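Local coordinates for protein putative HAD-hydrolase YfnB (Bacillus subtilis, PDB 3ED5) that probably acts as a phosphatase of the HAD-like hydrolase superfamily, perhaps a 5'-nucleotidase, at residues E68-E80 and A85-F97. Numbering follows the deposited sequence. Where two conformers were deposited one is given.
Sequences EVVNTRFSALLKE and ADGALLEQKYRRF. With FMT (formic acid), chain B; FMT (formic acid), chain F.
Glu91 and Arg73 meet through different first torsions. Glu91 sets CG anti to its backbone N (chi1 161°), and the bend at chi2 brings the carboxylate to Arg73. Arg73 places CG between its backbone N and carbonyl carbon and runs extended to NE; this carries the guanidinium to that carboxylate. Arg73 NH2 gives Glu91 OE1 a nearly straight hydrogen bond of 2.8 Å on the syn side, part of a salt bridge; the bond from NE is weak. The other oxygen, OE2, takes bonds from both NE and NH2 of Arg95 and lies in the plane of that guanidinium. The carboxylate thus ties the two arginines together. A formic acid, probably from the crystallisation liquor, also joins them: its O1 accepts from Arg73 NH1 at 2.9 Å, its O2 from Arg95 NH2 at 2.8 Å. The Glu91 side chain is a knob among Val70, Asn71, Arg73 and Phe74. A leucine here would probably leave both guanidinium groups without their shared buried counter-charge. Helices 66-80 and 87-98 belong to the helical cap inserted after the first strand of the HAD Rossmann-like core; the axes of segments 68-80 and 87-97 cross at 106°. They come close at Gly87, whose CA lies 3.3 Å from Asn71 O; a side chain there would clash with Asn71 O and Ser75 OG. Water 1 donates to Val70 O and Gly87 O and accepts from Phe74 N, at the kink of helix 66-80. Phe74 CZ sits over the centre of the Tyr94 ring, 3.4 Å from Tyr94 CG, with the planes 57° apart. Helix 21-35 packs against both rings. Further along, Leu78 CD1 touches Leu90 CD1 at 3.5 Å, and Leu78 CB rests on the methyl of Ala85.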
ATOM      1  N   GLU A  68     -15.793  -4.568  -5.874  1.00 32.02           N
ATOM      2  CA  GLU A  68     -16.575  -3.545  -6.590  0.50 32.31           C
ATOM      3  C   GLU A  68     -15.657  -2.421  -7.054  1.00 32.58           C
ATOM      4  O   GLU A  68     -15.788  -1.935  -8.172  1.00 32.32           O
ATOM      5  CB  GLU A  68     -17.717  -2.959  -5.747  0.50 32.59           C
ATOM      6  CG  GLU A  68     -18.384  -1.747  -6.452  0.50 32.84           C
ATOM      7  CD  GLU A  68     -19.671  -1.288  -5.814  0.50 35.15           C
ATOM      8  OE1 GLU A  68     -20.028  -1.829  -4.751  0.50 35.74           O
ATOM      9  OE2 GLU A  68     -20.337  -0.383  -6.388  0.50 36.97           O
ATOM     10  N   VAL A  69     -14.715  -2.021  -6.194  1.00 31.66           N
ATOM     11  CA  VAL A  69     -13.717  -0.981  -6.545  1.00 31.95           C
ATOM     12  C   VAL A  69     -12.995  -1.385  -7.832  1.00 32.03           C
ATOM     13  O   VAL A  69     -12.989  -0.622  -8.831  1.00 31.77           O
ATOM     14  CB  VAL A  69     -12.652  -0.776  -5.404  1.00 32.59           C
ATOM     15  CG1 VAL A  69     -11.459   0.111  -5.898  1.00 33.09           C
ATOM     16  CG2 VAL A  69     -13.308  -0.160  -4.164  1.00 31.40           C
ATOM     17  N   VAL A  70     -12.399  -2.575  -7.838  1.00 31.33           N
ATOM     18  CA  VAL A  70     -11.475  -2.895  -8.927  1.00 32.28           C
ATOM     19  C   VAL A  70     -12.229  -3.255 -10.201  1.00 32.75           C
ATOM     20  O   VAL A  70     -11.712  -2.987 -11.287  1.00 32.52           O
ATOM     21  CB  VAL A  70     -10.422  -3.967  -8.601  1.00 31.93           C
ATOM     22  CG1 VAL A  70      -9.523  -3.476  -7.415  1.00 33.09           C
ATOM     23  CG2 VAL A  70     -11.073  -5.340  -8.341  1.00 32.85           C
ATOM     24  N   ASN A  71     -13.429  -3.829 -10.047  1.00 32.12           N
ATOM     25  CA  ASN A  71     -14.252  -4.250 -11.209  1.00 34.10           C
ATOM     26  C   ASN A  71     -15.116  -3.152 -11.789  1.00 34.03           C
ATOM     27  O   ASN A  71     -15.776  -3.357 -12.832  1.00 33.38           O
ATOM     28  CB  ASN A  71     -15.047  -5.514 -10.895  1.00 34.30           C
ATOM     29  CG  ASN A  71     -14.142  -6.698 -10.707  1.00 37.27           C
ATOM     30  OD1 ASN A  71     -13.155  -6.835 -11.423  1.00 39.89           O
ATOM     31  ND2 ASN A  71     -14.458  -7.561  -9.748  1.00 40.03           N
ATOM     32  N   THR A  72     -15.144  -1.997 -11.133  1.00 33.14           N
ATOM     33  CA  THR A  72     -15.874  -0.885 -11.756  1.00 34.09           C
ATOM     34  C   THR A  72     -15.028   0.299 -12.204  1.00 33.07           C
ATOM     35  O   THR A  72     -15.506   1.112 -13.011  1.00 32.79           O
ATOM     36  CB  THR A  72     -17.054  -0.380 -10.903  1.00 34.69           C
ATOM     37  OG1 THR A  72     -16.572   0.071  -9.646  1.00 35.43           O
ATOM     38  CG2 THR A  72     -18.082  -1.493 -10.655  1.00 36.93           C
ATOM     39  N   ARG A  73     -13.805   0.434 -11.705  1.00 31.77           N
ATOM     40  CA  ARG A  73     -13.027   1.654 -11.971  1.00 30.87           C
ATOM     41  C   ARG A  73     -12.823   1.864 -13.484  1.00 30.89           C
ATOM     42  O   ARG A  73     -12.986   2.992 -13.984  1.00 30.66           O
ATOM     43  CB  ARG A  73     -11.683   1.657 -11.225  1.00 29.60           C
ATOM     44  CG  ARG A  73     -10.793   0.447 -11.561  1.00 30.62           C
ATOM     45  CD  ARG A  73      -9.662   0.336 -10.494  1.00 30.55           C
ATOM     46  NE  ARG A  73      -8.880  -0.886 -10.627  1.00 31.36           N
ATOM     47  CZ  ARG A  73      -7.826  -1.153  -9.850  1.00 31.61           C
ATOM     48  NH1 ARG A  73      -7.416  -0.233  -8.963  1.00 31.55           N
ATOM     49  NH2 ARG A  73      -7.154  -2.284 -10.003  1.00 31.00           N
ATOM     50  N   PHE A  74     -12.503   0.801 -14.216  1.00 30.84           N
ATOM     51  CA  PHE A  74     -12.240   0.996 -15.677  1.00 31.18           C
ATOM     52  C   PHE A  74     -13.494   1.183 -16.498  1.00 31.60           C
ATOM     53  O   PHE A  74     -13.466   1.873 -17.520  1.00 30.40           O
ATOM     54  CB  PHE A  74     -11.380  -0.129 -16.265  1.00 31.47           C
ATOM     55  CG  PHE A  74     -10.019  -0.169 -15.668  1.00 33.61           C
ATOM     56  CD1 PHE A  74      -9.107   0.846 -15.934  1.00 33.71           C
ATOM     57  CD2 PHE A  74      -9.660  -1.188 -14.775  1.00 32.45           C
ATOM     58  CE1 PHE A  74      -7.818   0.823 -15.302  1.00 34.08           C
ATOM     59  CE2 PHE A  74      -8.409  -1.209 -14.170  1.00 35.09           C
ATOM     60  CZ  PHE A  74      -7.502  -0.205 -14.421  1.00 34.54           C
ATOM     61  N   SER A  75     -14.600   0.585 -16.075  1.00 32.94           N
ATOM     62  CA  SER A  75     -15.860   0.867 -16.754  1.00 34.47           C
ATOM     63  C   SER A  75     -16.362   2.274 -16.417  1.00 33.96           C
ATOM     64  O   SER A  75     -16.863   2.962 -17.318  1.00 34.90           O
ATOM     65  CB  SER A  75     -16.928  -0.195 -16.495  1.00 35.41           C
ATOM     66  OG  SER A  75     -16.900  -0.584 -15.142  1.00 39.00           O
ATOM     67  N   ALA A  76     -16.202   2.712 -15.162  1.00 33.85           N
ATOM     68  CA  ALA A  76     -16.568   4.114 -14.806  1.00 32.51           C
ATOM     69  C   ALA A  76     -15.782   5.113 -15.654  1.00 30.37           C
ATOM     70  O   ALA A  76     -16.348   6.090 -16.168  1.00 31.36           O
ATOM     71  CB  ALA A  76     -16.322   4.384 -13.321  1.00 32.69           C
ATOM     72  N   LEU A  77     -14.485   4.862 -15.822  1.00 29.22           N
ATOM     73  CA  LEU A  77     -13.658   5.760 -16.641  1.00 28.78           C
ATOM     74  C   LEU A  77     -14.058   5.693 -18.113  1.00 28.73           C
ATOM     75  O   LEU A  77     -14.420   6.726 -18.729  1.00 26.79           O
ATOM     76  CB  LEU A  77     -12.182   5.378 -16.490  1.00 29.23           C
ATOM     77  CG  LEU A  77     -11.199   6.201 -17.322  1.00 29.23           C
ATOM     78  CD1 LEU A  77     -11.113   7.635 -16.783  1.00 32.31           C
ATOM     79  CD2 LEU A  77      -9.829   5.484 -17.326  1.00 34.28           C
ATOM     80  N   LEU A  78     -14.018   4.496 -18.705  1.00 28.28           N
ATOM     81  CA  LEU A  78     -14.255   4.420 -20.162  0.50 28.33           C
ATOM     82  C   LEU A  78     -15.674   4.764 -20.573  1.00 27.69           C
ATOM     83  O   LEU A  78     -15.879   5.355 -21.644  1.00 27.19           O
ATOM     84  CB  LEU A  78     -13.817   3.063 -20.742  0.50 28.98           C
ATOM     85  CG  LEU A  78     -12.315   2.779 -20.599  0.50 30.13           C
ATOM     86  CD1 LEU A  78     -11.984   1.366 -21.028  0.50 31.42           C
ATOM     87  CD2 LEU A  78     -11.484   3.780 -21.367  0.50 30.80           C
ATOM     88  N   LYS A  79     -16.662   4.444 -19.743  1.00 27.39           N
ATOM     89  CA  LYS A  79     -18.070   4.780 -20.073  1.00 28.25           C
ATOM     90  C   LYS A  79     -18.333   6.291 -20.301  1.00 26.97           C
ATOM     91  O   LYS A  79     -19.060   6.678 -21.244  1.00 26.80           O
ATOM     92  CB  LYS A  79     -19.015   4.235 -18.989  1.00 28.52           C
ATOM     93  CG  LYS A  79     -20.498   4.310 -19.329  1.00 34.61           C
ATOM     94  CD  LYS A  79     -21.360   4.156 -18.076  1.00 42.22           C
ATOM     95  CE  LYS A  79     -21.161   2.837 -17.378  1.00 46.89           C
ATOM     96  NZ  LYS A  79     -21.730   2.959 -15.991  1.00 51.37           N
ATOM     97  N   GLU A  80     -17.665   7.142 -19.516  1.00 27.47           N
ATOM     98  CA  GLU A  80     -17.901   8.578 -19.602  1.00 27.74           C
ATOM     99  C   GLU A  80     -17.165   9.193 -20.800  1.00 27.90           C
ATOM    100  O   GLU A  80     -17.495  10.296 -21.241  1.00 27.13           O
ATOM    101  CB  GLU A  80     -17.539   9.263 -18.273  1.00 28.35           C
ATOM    102  CG  GLU A  80     -16.073   9.412 -18.026  1.00 28.22           C
ATOM    103  CD  GLU A  80     -15.780  10.233 -16.740  1.00 31.64           C
ATOM    104  OE1 GLU A  80     -14.614  10.248 -16.298  1.00 29.98           O
ATOM    105  OE2 GLU A  80     -16.708  10.878 -16.226  1.00 34.36           O
ATOM    106  N   ALA A  85     -17.697  -0.799 -22.004  1.00 43.16           N
ATOM    107  CA  ALA A  85     -16.573  -1.531 -21.458  1.00 42.21           C
ATOM    108  C   ALA A  85     -17.015  -2.494 -20.372  1.00 40.70           C
ATOM    109  O   ALA A  85     -17.869  -2.177 -19.537  1.00 40.49           O
ATOM    110  CB  ALA A  85     -15.606  -0.536 -20.862  1.00 42.63           C
ATOM    111  N   ASP A  86     -16.430  -3.676 -20.399  1.00 39.42           N
ATOM    112  CA  ASP A  86     -16.675  -4.677 -19.387  1.00 37.84           C
ATOM    113  C   ASP A  86     -15.648  -4.445 -18.270  1.00 37.10           C
ATOM    114  O   ASP A  86     -14.476  -4.795 -18.427  1.00 35.40           O
ATOM    115  CB  ASP A  86     -16.487  -6.058 -20.015  1.00 38.27           C
ATOM    116  CG  ASP A  86     -16.759  -7.167 -19.062  1.00 40.61           C
ATOM    117  OD1 ASP A  86     -16.513  -6.996 -17.857  1.00 38.20           O
ATOM    118  OD2 ASP A  86     -17.231  -8.233 -19.508  1.00 46.76           O
ATOM    119  N   GLY A  87     -16.099  -3.875 -17.144  1.00 35.14           N
ATOM    120  CA  GLY A  87     -15.179  -3.437 -16.086  1.00 34.90           C
ATOM    121  C   GLY A  87     -14.398  -4.594 -15.496  1.00 34.08           C
ATOM    122  O   GLY A  87     -13.203  -4.446 -15.158  1.00 34.99           O
ATOM    123  N   ALA A  88     -15.039  -5.751 -15.376  1.00 33.87           N
ATOM    124  CA  ALA A  88     -14.334  -6.949 -14.826  1.00 34.01           C
ATOM    125  C   ALA A  88     -13.260  -7.516 -15.771  1.00 34.31           C
ATOM    126  O   ALA A  88     -12.153  -7.921 -15.333  1.00 34.62           O
ATOM    127  CB  ALA A  88     -15.328  -8.038 -14.413  1.00 34.27           C
ATOM    128  N   LEU A  89     -13.575  -7.538 -17.063  1.00 33.68           N
ATOM    129  CA  LEU A  89     -12.623  -7.972 -18.075  1.00 34.12           C
ATOM    130  C   LEU A  89     -11.418  -7.004 -18.154  1.00 33.54           C
ATOM    131  O   LEU A  89     -10.252  -7.458 -18.244  1.00 33.09           O
ATOM    132  CB  LEU A  89     -13.324  -8.165 -19.445  1.00 35.08           C
ATOM    133  CG  LEU A  89     -12.442  -8.434 -20.679  1.00 38.93           C
ATOM    134  CD1 LEU A  89     -11.764  -9.800 -20.638  1.00 44.32           C
ATOM    135  CD2 LEU A  89     -13.265  -8.310 -21.958  1.00 41.15           C
ATOM    136  N   LEU A  90     -11.684  -5.693 -18.072  1.00 32.43           N
ATOM    137  CA  LEU A  90     -10.612  -4.710 -18.171  1.00 32.85           C
ATOM    138  C   LEU A  90      -9.701  -4.832 -16.951  1.00 33.45           C
ATOM    139  O   LEU A  90      -8.466  -4.774 -17.056  1.00 32.17           O
ATOM    140  CB  LEU A  90     -11.167  -3.284 -18.310  1.00 32.96           C
ATOM    141  CG  LEU A  90     -11.756  -2.910 -19.674  1.00 34.25           C
ATOM    142  CD1 LEU A  90     -12.642  -1.690 -19.453  1.00 35.15           C
ATOM    143  CD2 LEU A  90     -10.654  -2.626 -20.695  1.00 37.97           C
ATOM    144  N   GLU A  91     -10.331  -5.062 -15.801  1.00 32.22           N
ATOM    145  CA  GLU A  91      -9.572  -5.219 -14.554  1.00 32.12           C
ATOM    146  C   GLU A  91      -8.698  -6.478 -14.600  1.00 32.05           C
ATOM    147  O   GLU A  91      -7.535  -6.441 -14.185  1.00 32.27           O
ATOM    148  CB  GLU A  91     -10.522  -5.245 -13.374  1.00 30.98           C
ATOM    149  CG  GLU A  91      -9.936  -5.860 -12.040  1.00 29.85           C
ATOM    150  CD  GLU A  91      -8.727  -5.083 -11.475  1.00 31.92           C
ATOM    151  OE1 GLU A  91      -8.461  -3.905 -11.820  1.00 30.90           O
ATOM    152  OE2 GLU A  91      -8.044  -5.667 -10.584  1.00 32.88           O
ATOM    153  N   GLN A  92      -9.236  -7.573 -15.126  1.00 32.02           N
ATOM    154  CA  GLN A  92      -8.456  -8.785 -15.243  1.00 33.60           C
ATOM    155  C   GLN A  92      -7.198  -8.543 -16.102  1.00 32.83           C
ATOM    156  O   GLN A  92      -6.099  -9.017 -15.765  1.00 31.97           O
ATOM    157  CB  GLN A  92      -9.363  -9.867 -15.808  1.00 35.03           C
ATOM    158  CG  GLN A  92      -8.737 -11.156 -16.222  1.00 40.30           C
ATOM    159  CD  GLN A  92      -9.803 -12.037 -16.902  1.00 47.62           C
ATOM    160  OE1 GLN A  92     -10.641 -12.641 -16.229  1.00 51.94           O
ATOM    161  NE2 GLN A  92      -9.796 -12.070 -18.239  1.00 48.30           N
ATOM    162  N   LYS A  93      -7.344  -7.782 -17.197  1.00 31.89           N
ATOM    163  CA  LYS A  93      -6.180  -7.478 -18.059  1.00 32.14           C
ATOM    164  C   LYS A  93      -5.170  -6.562 -17.359  1.00 31.74           C
ATOM    165  O   LYS A  93      -3.958  -6.795 -17.381  1.00 32.26           O
ATOM    166  CB  LYS A  93      -6.634  -6.848 -19.399  1.00 33.45           C
ATOM    167  CG  LYS A  93      -7.371  -7.817 -20.294  1.00 34.31           C
ATOM    168  CD  LYS A  93      -8.030  -7.067 -21.455  1.00 41.30           C
ATOM    169  CE  LYS A  93      -8.692  -8.012 -22.434  1.00 42.94           C
ATOM    170  NZ  LYS A  93      -7.971  -8.059 -23.737  1.00 46.30           N
ATOM    171  N   TYR A  94      -5.685  -5.515 -16.730  1.00 30.88           N
ATOM    172  CA  TYR A  94      -4.887  -4.586 -15.972  1.00 31.34           C
ATOM    173  C   TYR A  94      -4.115  -5.318 -14.875  1.00 31.11           C
ATOM    174  O   TYR A  94      -2.897  -5.077 -14.658  1.00 31.59           O
ATOM    175  CB  TYR A  94      -5.828  -3.606 -15.284  1.00 32.04           C
ATOM    176  CG  TYR A  94      -5.112  -2.601 -14.435  1.00 33.48           C
ATOM    177  CD1 TYR A  94      -4.319  -1.643 -15.031  1.00 35.67           C
ATOM    178  CD2 TYR A  94      -5.230  -2.603 -13.035  1.00 33.34           C
ATOM    179  CE1 TYR A  94      -3.676  -0.674 -14.300  1.00 32.96           C
ATOM    180  CE2 TYR A  94      -4.575  -1.593 -12.264  1.00 34.19           C
ATOM    181  CZ  TYR A  94      -3.788  -0.647 -12.940  1.00 35.24           C
ATOM    182  OH  TYR A  94      -3.101   0.373 -12.331  1.00 41.20           O
ATOM    183  N   ARG A  95      -4.831  -6.205 -14.206  1.00 31.33           N
ATOM    184  CA  ARG A  95      -4.283  -6.935 -13.037  1.00 31.57           C
ATOM    185  C   ARG A  95      -3.023  -7.738 -13.421  1.00 32.67           C
ATOM    186  O   ARG A  95      -2.025  -7.790 -12.667  1.00 32.97           O
ATOM    187  CB  ARG A  95      -5.379  -7.888 -12.485  1.00 31.73           C
ATOM    188  CG  ARG A  95      -4.944  -8.813 -11.328  1.00 33.96           C
ATOM    189  CD  ARG A  95      -4.588  -8.033 -10.087  1.00 32.32           C
ATOM    190  NE  ARG A  95      -5.559  -6.968  -9.709  1.00 33.96           N
ATOM    191  CZ  ARG A  95      -5.349  -6.081  -8.744  1.00 33.75           C
ATOM    192  NH1 ARG A  95      -4.239  -6.153  -7.999  1.00 34.39           N
ATOM    193  NH2 ARG A  95      -6.250  -5.134  -8.474  1.00 30.51           N
ATOM    194  N   ARG A  96      -3.089  -8.412 -14.564  1.00 33.50           N
ATOM    195  CA  ARG A  96      -1.959  -9.189 -15.047  1.00 34.22           C
ATOM    196  C   ARG A  96      -0.725  -8.300 -15.256  1.00 34.00           C
ATOM    197  O   ARG A  96       0.385  -8.660 -14.823  1.00 33.64           O
ATOM    198  CB  ARG A  96      -2.317  -9.978 -16.299  1.00 34.20           C
ATOM    199  CG  ARG A  96      -1.272 -11.014 -16.638  1.00 37.80           C
ATOM    200  CD  ARG A  96      -0.175 -10.435 -17.504  1.00 42.73           C
ATOM    201  NE  ARG A  96      -0.633 -10.297 -18.883  1.00 45.85           N
ATOM    202  CZ  ARG A  96       0.165 -10.085 -19.923  1.00 46.31           C
ATOM    203  NH1 ARG A  96       1.485  -9.964 -19.746  1.00 41.55           N
ATOM    204  NH2 ARG A  96      -0.364  -9.991 -21.139  1.00 43.58           N
ATOM    205  N   PHE A  97      -0.922  -7.141 -15.889  1.00 33.34           N
ATOM    206  CA  PHE A  97       0.186  -6.198 -16.099  1.00 33.44           C
ATOM    207  C   PHE A  97       0.694  -5.583 -14.801  1.00 33.24           C
ATOM    208  O   PHE A  97       1.901  -5.426 -14.626  1.00 34.10           O
ATOM    209  CB  PHE A  97      -0.217  -5.060 -17.021  1.00 32.81           C
ATOM    210  CG  PHE A  97      -0.588  -5.499 -18.416  1.00 33.02           C
ATOM    211  CD1 PHE A  97       0.243  -6.363 -19.139  1.00 35.46           C
ATOM    212  CD2 PHE A  97      -1.757  -5.021 -19.005  1.00 34.67           C
ATOM    213  CE1 PHE A  97      -0.087  -6.758 -20.463  1.00 36.86           C
ATOM    214  CE2 PHE A  97      -2.099  -5.405 -20.330  1.00 37.19           C
ATOM    215  CZ  PHE A  97      -1.266  -6.278 -21.050  1.00 34.85           C
TER
HETATM  216  C   FMT B 236      -4.638  -2.078  -7.082  1.00 30.45           C
HETATM  217  O1  FMT B 236      -4.871  -1.386  -8.058  1.00 32.05           O
HETATM  218  O2  FMT B 236      -5.257  -3.094  -6.818  1.00 29.66           O
HETATM  219  C   FMT F 240     -17.922  -6.627  -8.266  1.00 51.85           C
HETATM  220  O1  FMT F 240     -17.280  -7.573  -8.715  1.00 51.60           O
HETATM  221  O2  FMT F 240     -18.406  -6.602  -7.131  1.00 51.87           O
HETATM  222  O   HOH W   1     -12.833  -2.061 -13.694  1.00 31.98           O
HETATM  223  O   HOH W   2     -11.863  -8.813 -12.980  1.00 40.85           O